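Local atomic coordinates of rhizobiales Sp. Pch2 (Marine metagenome, PDB entry 6PB3), a protein that probably works as an AAA+ remodelling ATPase that acts on HORMA domain proteins to regulate bacterial cGAS-like enzymes in immunity against bacteriophages. Residues S40-L43 and A44-N48; Q126-S129 and A130-H134; N181-I184 and R185-R189. All blocks are in the same frame, centred on the assembly; numbering follows the deposited sequence.

Interaction 1 of 3, residues S40-L43 and A44-N48; sequences SKML and AVLVN
The amides of A44, V45, L46 and V47 bond in turn to the carbonyl oxygens of S40, K41, M42 and L43, the i to i+4 pattern of an alpha-helix, with L46 N to M42 O at 2.9 Å. One further bond, N48 N to A44 O, closes the last turn before N48 leaves helical backbone angles.

The side chain of M42, a selenomethionine, leaves with CG anti to the backbone N (chi1 -174°) and bends at the next two torsions, which brings its terminal methyl back over the following turn. There M42 CE touches L46 CD2 at 3.4 Å and L46 CG at 3.5 Å, both tighter than an ordinary carbon contact; the two side chains meet at a slant. The same methyl meets V45 CG1 at 3.6 Å and so lies against both residues. V45 CG2 turns instead to the carbonyl of K41, 3.2 Å from its oxygen.

L43 and L46 pack on I77 and A198 of the central sheet, while S40 OG is hydrogen-bonded to D97 and R101 of helix 95-102. K41 NZ bonds to the backbone oxygens of L281 and Y284 of the second subunit. This is the C-terminal part of helix 33-47, packed between the central sheet of a P-loop ATPase domain, helix 95-102 and the second subunit of the six-chain assembly.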
ATOM      1  N   SER A  40     -35.292  -6.805  12.612  1.00 49.58           N
ATOM      2  CA  SER A  40     -36.700  -7.177  12.532  1.00 50.80           C
ATOM      3  C   SER A  40     -37.598  -5.949  12.640  1.00 52.00           C
ATOM      4  O   SER A  40     -38.590  -5.817  11.909  1.00 49.04           O
ATOM      5  CB  SER A  40     -37.041  -8.208  13.632  1.00 48.54           C
ATOM      6  OG  SER A  40     -38.416  -8.175  13.933  1.00 77.17           O
ATOM      7  N   LYS A  41     -37.295  -5.055  13.576  1.00 51.69           N
ATOM      8  CA  LYS A  41     -38.186  -3.920  13.781  1.00 50.12           C
ATOM      9  C   LYS A  41     -38.091  -2.917  12.628  1.00 55.51           C
ATOM     10  O   LYS A  41     -39.103  -2.318  12.239  1.00 51.54           O
ATOM     11  CB  LYS A  41     -37.876  -3.262  15.123  1.00 47.06           C
ATOM     12  CG  LYS A  41     -38.236  -4.123  16.356  1.00 48.95           C
ATOM     13  CD  LYS A  41     -37.621  -3.518  17.618  1.00 54.43           C
ATOM     14  CE  LYS A  41     -38.205  -4.116  18.912  1.00 56.95           C
ATOM     15  NZ  LYS A  41     -37.621  -3.398  20.090  1.00 64.18           N
HETATM   16  N   MSE A  42     -36.895  -2.717  12.067  1.00 55.97           N
HETATM   17  CA  MSE A  42     -36.725  -1.763  10.957  1.00 50.25           C
HETATM   18  C   MSE A  42     -37.500  -2.229   9.727  1.00 61.88           C
HETATM   19  O   MSE A  42     -38.185  -1.440   9.059  1.00 49.64           O
HETATM   20  CB  MSE A  42     -35.241  -1.577  10.604  1.00 49.41           C
HETATM   21  CG  MSE A  42     -34.966  -0.490   9.559  1.00 54.72           C
HETATM   22 SE   MSE A  42     -35.574   1.313  10.087  0.68 67.00          SE
HETATM   23  CE  MSE A  42     -37.160   1.442   9.122  1.00 69.10           C
ATOM     24  N   LEU A  43     -37.376  -3.527   9.439  1.00 52.08           N
ATOM     25  CA  LEU A  43     -38.158  -4.134   8.370  1.00 48.21           C
ATOM     26  C   LEU A  43     -39.656  -3.944   8.604  1.00 55.25           C
ATOM     27  O   LEU A  43     -40.402  -3.624   7.669  1.00 53.16           O
ATOM     28  CB  LEU A  43     -37.805  -5.623   8.249  1.00 48.57           C
ATOM     29  CG  LEU A  43     -36.472  -6.041   7.598  1.00 55.07           C
ATOM     30  CD1 LEU A  43     -36.096  -7.482   7.970  1.00 51.70           C
ATOM     31  CD2 LEU A  43     -36.525  -5.883   6.053  1.00 46.87           C
ATOM     32  N   ALA A  44     -40.123  -4.138   9.841  1.00 56.07           N
ATOM     33  CA  ALA A  44     -41.548  -3.945  10.109  1.00 45.14           C
ATOM     34  C   ALA A  44     -41.964  -2.504   9.820  1.00 61.06           C
ATOM     35  O   ALA A  44     -43.028  -2.246   9.238  1.00 52.40           O
ATOM     36  CB  ALA A  44     -41.865  -4.322  11.562  1.00 48.37           C
ATOM     37  N   VAL A  45     -41.126  -1.550  10.220  1.00 51.88           N
ATOM     38  CA  VAL A  45     -41.412  -0.146   9.962  1.00 60.44           C
ATOM     39  C   VAL A  45     -41.440   0.141   8.464  1.00 58.96           C
ATOM     40  O   VAL A  45     -42.307   0.877   7.978  1.00 55.44           O
ATOM     41  CB  VAL A  45     -40.369   0.716  10.691  1.00 64.33           C
ATOM     42  CG1 VAL A  45     -40.504   2.179  10.300  1.00 75.26           C
ATOM     43  CG2 VAL A  45     -40.504   0.507  12.199  1.00 53.49           C
ATOM     44  N   LEU A  46     -40.498  -0.432   7.708  1.00 51.47           N
ATOM     45  CA  LEU A  46     -40.417  -0.141   6.278  1.00 58.78           C
ATOM     46  C   LEU A  46     -41.639  -0.650   5.529  1.00 69.56           C
ATOM     47  O   LEU A  46     -42.079  -0.029   4.555  1.00 61.05           O
ATOM     48  CB  LEU A  46     -39.150  -0.751   5.688  1.00 52.45           C
ATOM     49  CG  LEU A  46     -37.836  -0.103   6.111  1.00 48.47           C
ATOM     50  CD1 LEU A  46     -36.667  -0.790   5.411  1.00 46.62           C
ATOM     51  CD2 LEU A  46     -37.868   1.405   5.821  1.00 48.44           C
ATOM     52  N   VAL A  47     -42.191  -1.785   5.950  1.00 66.70           N
ATOM     53  CA  VAL A  47     -43.361  -2.318   5.260  1.00 67.80           C
ATOM     54  C   VAL A  47     -44.658  -1.770   5.828  1.00 58.79           C
ATOM     55  O   VAL A  47     -45.653  -1.672   5.106  1.00 68.83           O
ATOM     56  CB  VAL A  47     -43.368  -3.852   5.304  1.00 78.72           C
ATOM     57  CG1 VAL A  47     -42.106  -4.385   4.672  1.00 66.06           C
ATOM     58  CG2 VAL A  47     -43.531  -4.348   6.730  1.00 78.42           C
ATOM     59  N   ASN A  48     -44.674  -1.407   7.101  1.00 67.08           N
ATOM     60  CA  ASN A  48     -45.879  -0.906   7.755  1.00 69.45           C
ATOM     61  C   ASN A  48     -45.532   0.341   8.548  1.00 67.72           C
ATOM     62  O   ASN A  48     -45.532   0.318   9.782  1.00 68.11           O
ATOM     63  CB  ASN A  48     -46.491  -1.978   8.659  1.00 78.74           C
ATOM     64  CG  ASN A  48     -47.801  -1.530   9.280  1.00 82.47           C
ATOM     65  OD1 ASN A  48     -48.610  -0.854   8.634  1.00 76.54           O
ATOM     66  ND2 ASN A  48     -48.008  -1.885  10.547  1.00 74.56           N
TER

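Interaction 2 of 3, residues Q126-S129 and A130-H134; sequences QLIS and AAFEH
I128 and F132, one helical turn apart, run alongside each other in the same direction, the branched methyl of the isoleucine set against the rim of the phenyl ring. I128 CG2 is in the plane of that ring, at its edge, 3.7 Å from F132 CD2 and 3.8 Å from F132 CE2. It is placed there because CG2 stands anti to the backbone N of I128, while CG1 takes the position anti to the carbonyl carbon (chi1 -70°) and leads away from the phenylalanine. The ring also leans over its own turn of backbone: F132 CD2 comes within 3.3 Å of I128 O, the oxygen that accepts the hydrogen bond from F132 N at 3.0 Å. That carbonyl approaches the ring obliquely.

The remaining turns are regular. A130 N bonds to Q126 O, A131 N to L127 O, and E133 N to S129 O at 2.8 Å. S129 OG stands beside its own backbone N and is hydrogen-bonded back to T125 O, which satisfies the hydroxyl within the helix.

Different sides of the helix have different neighbours. I128 and S129 meet A182 of helix 179-192, and F132 rests on L190 of the same helix. L127 and A131 face L111 of strand 105-111, where H134 touches L109, while Q126 and A130 are exposed. Helix 124-141 thus has its I128-F132 i to i+4 pair toward helix 179-192 and L127 and A131 toward strand 105-111, as a flanking helix of the AAA alpha/beta sheet.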
ATOM      1  N   GLN A 126     -29.323  -6.217 -16.120  1.00110.89           N
ATOM      2  CA  GLN A 126     -30.598  -6.861 -16.423  1.00111.44           C
ATOM      3  C   GLN A 126     -31.134  -7.623 -15.213  1.00105.15           C
ATOM      4  O   GLN A 126     -32.329  -7.550 -14.901  1.00 95.54           O
ATOM      5  CB  GLN A 126     -30.443  -7.805 -17.621  1.00119.85           C
ATOM      6  CG  GLN A 126     -29.977  -7.150 -18.916  1.00123.44           C
ATOM      7  CD  GLN A 126     -29.809  -8.152 -20.057  1.00133.68           C
ATOM      8  OE1 GLN A 126     -29.484  -9.321 -19.832  1.00137.46           O
ATOM      9  NE2 GLN A 126     -30.040  -7.696 -21.288  1.00123.10           N
ATOM     10  N   LEU A 127     -30.263  -8.357 -14.515  1.00100.67           N
ATOM     11  CA  LEU A 127     -30.702  -9.137 -13.361  1.00 96.19           C
ATOM     12  C   LEU A 127     -31.283  -8.245 -12.273  1.00 83.28           C
ATOM     13  O   LEU A 127     -32.325  -8.562 -11.693  1.00 75.37           O
ATOM     14  CB  LEU A 127     -29.533  -9.957 -12.816  1.00104.83           C
ATOM     15  CG  LEU A 127     -29.736 -10.818 -11.565  1.00107.15           C
ATOM     16  CD1 LEU A 127     -30.938 -11.748 -11.696  1.00111.65           C
ATOM     17  CD2 LEU A 127     -28.471 -11.618 -11.280  1.00109.59           C
ATOM     18  N   ILE A 128     -30.635  -7.115 -11.997  1.00 86.27           N
ATOM     19  CA  ILE A 128     -31.082  -6.244 -10.914  1.00 82.55           C
ATOM     20  C   ILE A 128     -32.422  -5.606 -11.260  1.00 66.15           C
ATOM     21  O   ILE A 128     -33.350  -5.595 -10.442  1.00 68.04           O
ATOM     22  CB  ILE A 128     -30.009  -5.186 -10.613  1.00 81.52           C
ATOM     23  CG1 ILE A 128     -28.791  -5.850  -9.968  1.00 89.64           C
ATOM     24  CG2 ILE A 128     -30.579  -4.093  -9.743  1.00 75.63           C
ATOM     25  CD1 ILE A 128     -27.573  -4.955  -9.889  1.00 99.82           C
ATOM     26  N   SER A 129     -32.540  -5.072 -12.481  1.00 66.00           N
ATOM     27  CA  SER A 129     -33.815  -4.534 -12.949  1.00 72.85           C
ATOM     28  C   SER A 129     -34.927  -5.565 -12.822  1.00 74.02           C
ATOM     29  O   SER A 129     -35.981  -5.288 -12.239  1.00 81.29           O
ATOM     30  CB  SER A 129     -33.693  -4.071 -14.402  1.00 70.85           C
ATOM     31  OG  SER A 129     -32.748  -3.028 -14.515  1.00 98.80           O
ATOM     32  N   ALA A 130     -34.710  -6.760 -13.377  1.00 81.70           N
ATOM     33  CA  ALA A 130     -35.736  -7.795 -13.328  1.00 81.25           C
ATOM     34  C   ALA A 130     -36.162  -8.061 -11.895  1.00 67.94           C
ATOM     35  O   ALA A 130     -37.357  -8.075 -11.588  1.00 80.40           O
ATOM     36  CB  ALA A 130     -35.228  -9.078 -13.984  1.00 86.19           C
ATOM     37  N   ALA A 131     -35.190  -8.248 -10.999  1.00 64.47           N
ATOM     38  CA  ALA A 131     -35.502  -8.503  -9.598  1.00 70.69           C
ATOM     39  C   ALA A 131     -36.380  -7.400  -9.021  1.00 84.14           C
ATOM     40  O   ALA A 131     -37.361  -7.672  -8.318  1.00 79.72           O
ATOM     41  CB  ALA A 131     -34.209  -8.640  -8.794  1.00 73.88           C
ATOM     42  N   PHE A 132     -36.051  -6.140  -9.325  1.00 78.56           N
ATOM     43  CA  PHE A 132     -36.840  -5.042  -8.780  1.00 78.86           C
ATOM     44  C   PHE A 132     -38.209  -4.970  -9.434  1.00 75.01           C
ATOM     45  O   PHE A 132     -39.204  -4.675  -8.762  1.00 66.94           O
ATOM     46  CB  PHE A 132     -36.101  -3.718  -8.933  1.00 70.23           C
ATOM     47  CG  PHE A 132     -35.163  -3.433  -7.804  1.00 65.62           C
ATOM     48  CD1 PHE A 132     -35.654  -3.116  -6.550  1.00 57.45           C
ATOM     49  CD2 PHE A 132     -33.797  -3.508  -7.986  1.00 70.19           C
ATOM     50  CE1 PHE A 132     -34.795  -2.847  -5.512  1.00 57.50           C
ATOM     51  CE2 PHE A 132     -32.935  -3.251  -6.947  1.00 63.90           C
ATOM     52  CZ  PHE A 132     -33.430  -2.923  -5.712  1.00 63.03           C
ATOM     53  N   GLU A 133     -38.290  -5.242 -10.735  1.00 66.86           N
ATOM     54  CA  GLU A 133     -39.592  -5.248 -11.386  1.00 73.61           C
ATOM     55  C   GLU A 133     -40.491  -6.331 -10.799  1.00 87.53           C
ATOM     56  O   GLU A 133     -41.675  -6.096 -10.528  1.00 79.00           O
ATOM     57  CB  GLU A 133     -39.437  -5.448 -12.888  1.00 78.62           C
ATOM     58  CG  GLU A 133     -40.778  -5.425 -13.609  1.00 86.82           C
ATOM     59  CD  GLU A 133     -41.513  -4.110 -13.422  1.00 98.15           C
ATOM     60  OE1 GLU A 133     -40.844  -3.062 -13.312  1.00100.61           O
ATOM     61  OE2 GLU A 133     -42.759  -4.122 -13.387  1.00104.66           O
ATOM     62  N   HIS A 134     -39.943  -7.531 -10.601  1.00 87.99           N
ATOM     63  CA  HIS A 134     -40.715  -8.596  -9.973  1.00 83.54           C
ATOM     64  C   HIS A 134     -41.133  -8.200  -8.565  1.00 77.96           C
ATOM     65  O   HIS A 134     -42.294  -8.381  -8.178  1.00 72.38           O
ATOM     66  CB  HIS A 134     -39.898  -9.890  -9.957  1.00 81.81           C
ATOM     67  CG  HIS A 134     -40.649 -11.081  -9.441  1.00 98.30           C
ATOM     68  ND1 HIS A 134     -40.339 -11.691  -8.244  1.00 93.13           N
ATOM     69  CD2 HIS A 134     -41.688 -11.780  -9.961  1.00 99.63           C
ATOM     70  CE1 HIS A 134     -41.154 -12.713  -8.047  1.00 94.65           C
ATOM     71  NE2 HIS A 134     -41.982 -12.788  -9.074  1.00 99.04           N
TER

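Interaction 3 of 3, residues N181-I184 and R185-R189; sequences NAFI and RGIDR
I187 lies over one face of the F183 ring, its CG1 in a CH-pi contact 4.3 Å from the centroid of that ring and 16° off the normal. A chi1 of -171° carries the phenyl ring of F183 over to the carbonyl side, toward the next turn. I187 CD1 is modelled 3.2 Å from F183 CE2, so short that its exact placement is doubtful. Beneath them I187 N bonds to F183 O at 2.9 Å, and I187 CG1 comes to 3.3 Å of that same oxygen.

I184 and D188 run side by side: I184 CG2 is 3.8 Å from D188 OD2, and D188 N bonds to I184 O. The carboxylate is engaged by R216 in a salt bridge through OD1. At the exposed edge R185 extends over the N181 turn, its CG 3.2 Å from N181 O.

Helix 179-192 is thus held from several directions: F183 sits on V199 and M201 of strand 197-203 and on V213 of helix 211-214, I184 touches A212 of that helix, I187 meets P74, and A182 faces T125 of helix 124-141.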
ATOM      1  N   ASN A 181     -26.576   1.670 -10.879  1.00 74.68           N
ATOM      2  CA  ASN A 181     -27.678   2.561 -11.229  1.00 83.38           C
ATOM      3  C   ASN A 181     -29.007   1.818 -11.250  1.00 85.26           C
ATOM      4  O   ASN A 181     -30.025   2.341 -10.781  1.00 72.67           O
ATOM      5  CB  ASN A 181     -27.411   3.230 -12.572  1.00 76.69           C
ATOM      6  CG  ASN A 181     -27.304   4.730 -12.443  1.00104.68           C
ATOM      7  OD1 ASN A 181     -26.276   5.253 -12.014  1.00117.69           O
ATOM      8  ND2 ASN A 181     -28.378   5.433 -12.785  1.00107.92           N
ATOM      9  N   ALA A 182     -29.015   0.595 -11.787  1.00 91.43           N
ATOM     10  CA  ALA A 182     -30.226  -0.223 -11.753  1.00 77.09           C
ATOM     11  C   ALA A 182     -30.688  -0.468 -10.323  1.00 64.58           C
ATOM     12  O   ALA A 182     -31.892  -0.498 -10.045  1.00 69.41           O
ATOM     13  CB  ALA A 182     -29.982  -1.550 -12.468  1.00 70.75           C
ATOM     14  N   PHE A 183     -29.742  -0.653  -9.405  1.00 75.06           N
ATOM     15  CA  PHE A 183     -30.077  -0.915  -8.012  1.00 73.30           C
ATOM     16  C   PHE A 183     -30.651   0.327  -7.345  1.00 77.61           C
ATOM     17  O   PHE A 183     -31.659   0.254  -6.632  1.00 65.32           O
ATOM     18  CB  PHE A 183     -28.823  -1.392  -7.289  1.00 73.00           C
ATOM     19  CG  PHE A 183     -29.072  -1.899  -5.910  1.00 66.29           C
ATOM     20  CD1 PHE A 183     -29.780  -3.072  -5.705  1.00 67.84           C
ATOM     21  CD2 PHE A 183     -28.593  -1.206  -4.810  1.00 78.83           C
ATOM     22  CE1 PHE A 183     -30.006  -3.548  -4.428  1.00 58.66           C
ATOM     23  CE2 PHE A 183     -28.815  -1.672  -3.532  1.00 78.42           C
ATOM     24  CZ  PHE A 183     -29.531  -2.842  -3.340  1.00 67.09           C
ATOM     25  N   ILE A 184     -30.015   1.476  -7.581  1.00 73.63           N
ATOM     26  CA  ILE A 184     -30.484   2.751  -7.041  1.00 71.73           C
ATOM     27  C   ILE A 184     -31.891   3.053  -7.531  1.00 61.06           C
ATOM     28  O   ILE A 184     -32.778   3.421  -6.752  1.00 64.05           O
ATOM     29  CB  ILE A 184     -29.518   3.874  -7.448  1.00 87.81           C
ATOM     30  CG1 ILE A 184     -28.218   3.792  -6.660  1.00 92.00           C
ATOM     31  CG2 ILE A 184     -30.175   5.227  -7.331  1.00 86.97           C
ATOM     32  CD1 ILE A 184     -27.108   4.483  -7.406  1.00 97.86           C
ATOM     33  N   ARG A 185     -32.100   2.951  -8.843  1.00 61.00           N
ATOM     34  CA  ARG A 185     -33.431   3.163  -9.399  1.00 70.03           C
ATOM     35  C   ARG A 185     -34.446   2.216  -8.771  1.00 72.24           C
ATOM     36  O   ARG A 185     -35.586   2.609  -8.502  1.00 63.94           O
ATOM     37  CB  ARG A 185     -33.389   2.995 -10.917  1.00 82.01           C
ATOM     38  CG  ARG A 185     -32.563   4.069 -11.614  1.00 92.73           C
ATOM     39  CD  ARG A 185     -32.388   3.794 -13.096  1.00 97.19           C
ATOM     40  NE  ARG A 185     -31.499   4.776 -13.711  1.00121.89           N
ATOM     41  CZ  ARG A 185     -31.249   4.848 -15.016  1.00137.12           C
ATOM     42  NH1 ARG A 185     -31.821   3.989 -15.852  1.00144.57           N
ATOM     43  NH2 ARG A 185     -30.427   5.781 -15.488  1.00130.89           N
ATOM     44  N   GLY A 186     -34.045   0.970  -8.505  1.00 66.60           N
ATOM     45  CA  GLY A 186     -34.969   0.027  -7.891  1.00 61.19           C
ATOM     46  C   GLY A 186     -35.346   0.431  -6.480  1.00 71.29           C
ATOM     47  O   GLY A 186     -36.524   0.402  -6.105  1.00 67.80           O
ATOM     48  N   ILE A 187     -34.351   0.818  -5.680  1.00 62.63           N
ATOM     49  CA  ILE A 187     -34.597   1.233  -4.303  1.00 60.20           C
ATOM     50  C   ILE A 187     -35.501   2.458  -4.260  1.00 69.67           C
ATOM     51  O   ILE A 187     -36.444   2.529  -3.465  1.00 66.45           O
ATOM     52  CB  ILE A 187     -33.264   1.525  -3.604  1.00 63.81           C
ATOM     53  CG1 ILE A 187     -32.468   0.238  -3.437  1.00 80.49           C
ATOM     54  CG2 ILE A 187     -33.496   2.233  -2.283  1.00 58.39           C
ATOM     55  CD1 ILE A 187     -31.134   0.492  -2.831  1.00 83.72           C
ATOM     56  N   ASP A 188     -35.194   3.464  -5.080  1.00 64.61           N
ATOM     57  CA  ASP A 188     -36.023   4.665  -5.123  1.00 66.62           C
ATOM     58  C   ASP A 188     -37.456   4.323  -5.496  1.00 72.05           C
ATOM     59  O   ASP A 188     -38.407   4.872  -4.927  1.00 74.26           O
ATOM     60  CB  ASP A 188     -35.441   5.659  -6.125  1.00 68.68           C
ATOM     61  CG  ASP A 188     -34.149   6.253  -5.657  1.00 71.21           C
ATOM     62  OD1 ASP A 188     -33.799   6.037  -4.479  1.00 80.28           O
ATOM     63  OD2 ASP A 188     -33.482   6.929  -6.462  1.00 75.91           O
ATOM     64  N   ARG A 189     -37.624   3.410  -6.451  1.00 61.10           N
ATOM     65  CA  ARG A 189     -38.958   3.027  -6.894  1.00 67.57           C
ATOM     66  C   ARG A 189     -39.746   2.379  -5.758  1.00 76.30           C
ATOM     67  O   ARG A 189     -40.940   2.652  -5.584  1.00 72.05           O
ATOM     68  CB  ARG A 189     -38.825   2.096  -8.095  1.00 67.99           C
ATOM     69  CG  ARG A 189     -40.084   1.823  -8.864  1.00 89.88           C
ATOM     70  CD  ARG A 189     -39.716   1.032 -10.102  1.00 93.23           C
ATOM     71  NE  ARG A 189     -40.848   0.320 -10.679  1.00 90.12           N
ATOM     72  CZ  ARG A 189     -40.725  -0.701 -11.519  1.00 79.89           C
ATOM     73  NH1 ARG A 189     -39.519  -1.133 -11.876  1.00 68.89           N
ATOM     74  NH2 ARG A 189     -41.807  -1.300 -11.992  1.00 93.44           N
TER

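How the interactions relate
Interactions 2 and 3 sit on adjacent helices, their centres about 10 Å apart, and touch. The rings of F132 and F183 meet with planes about 60° apart, F132 CE2 lying 3.4 Å from F183 CD1; the phenyl of F132 also reaches the backbone of G186, which has no side chain. A salt bridge joins E133 OE1 to R189 NH2, though the modelled separation is too short to trust. Interaction 1 touches neither, its centre about 19 Å from that of interaction 3. These two lie on opposite faces of the central sheet, strand 197-203 giving A198 and I200 to 40-48 and alternate residues to 181-189. Strand 76-81, beside interaction 1, runs into the probable Walker A loop.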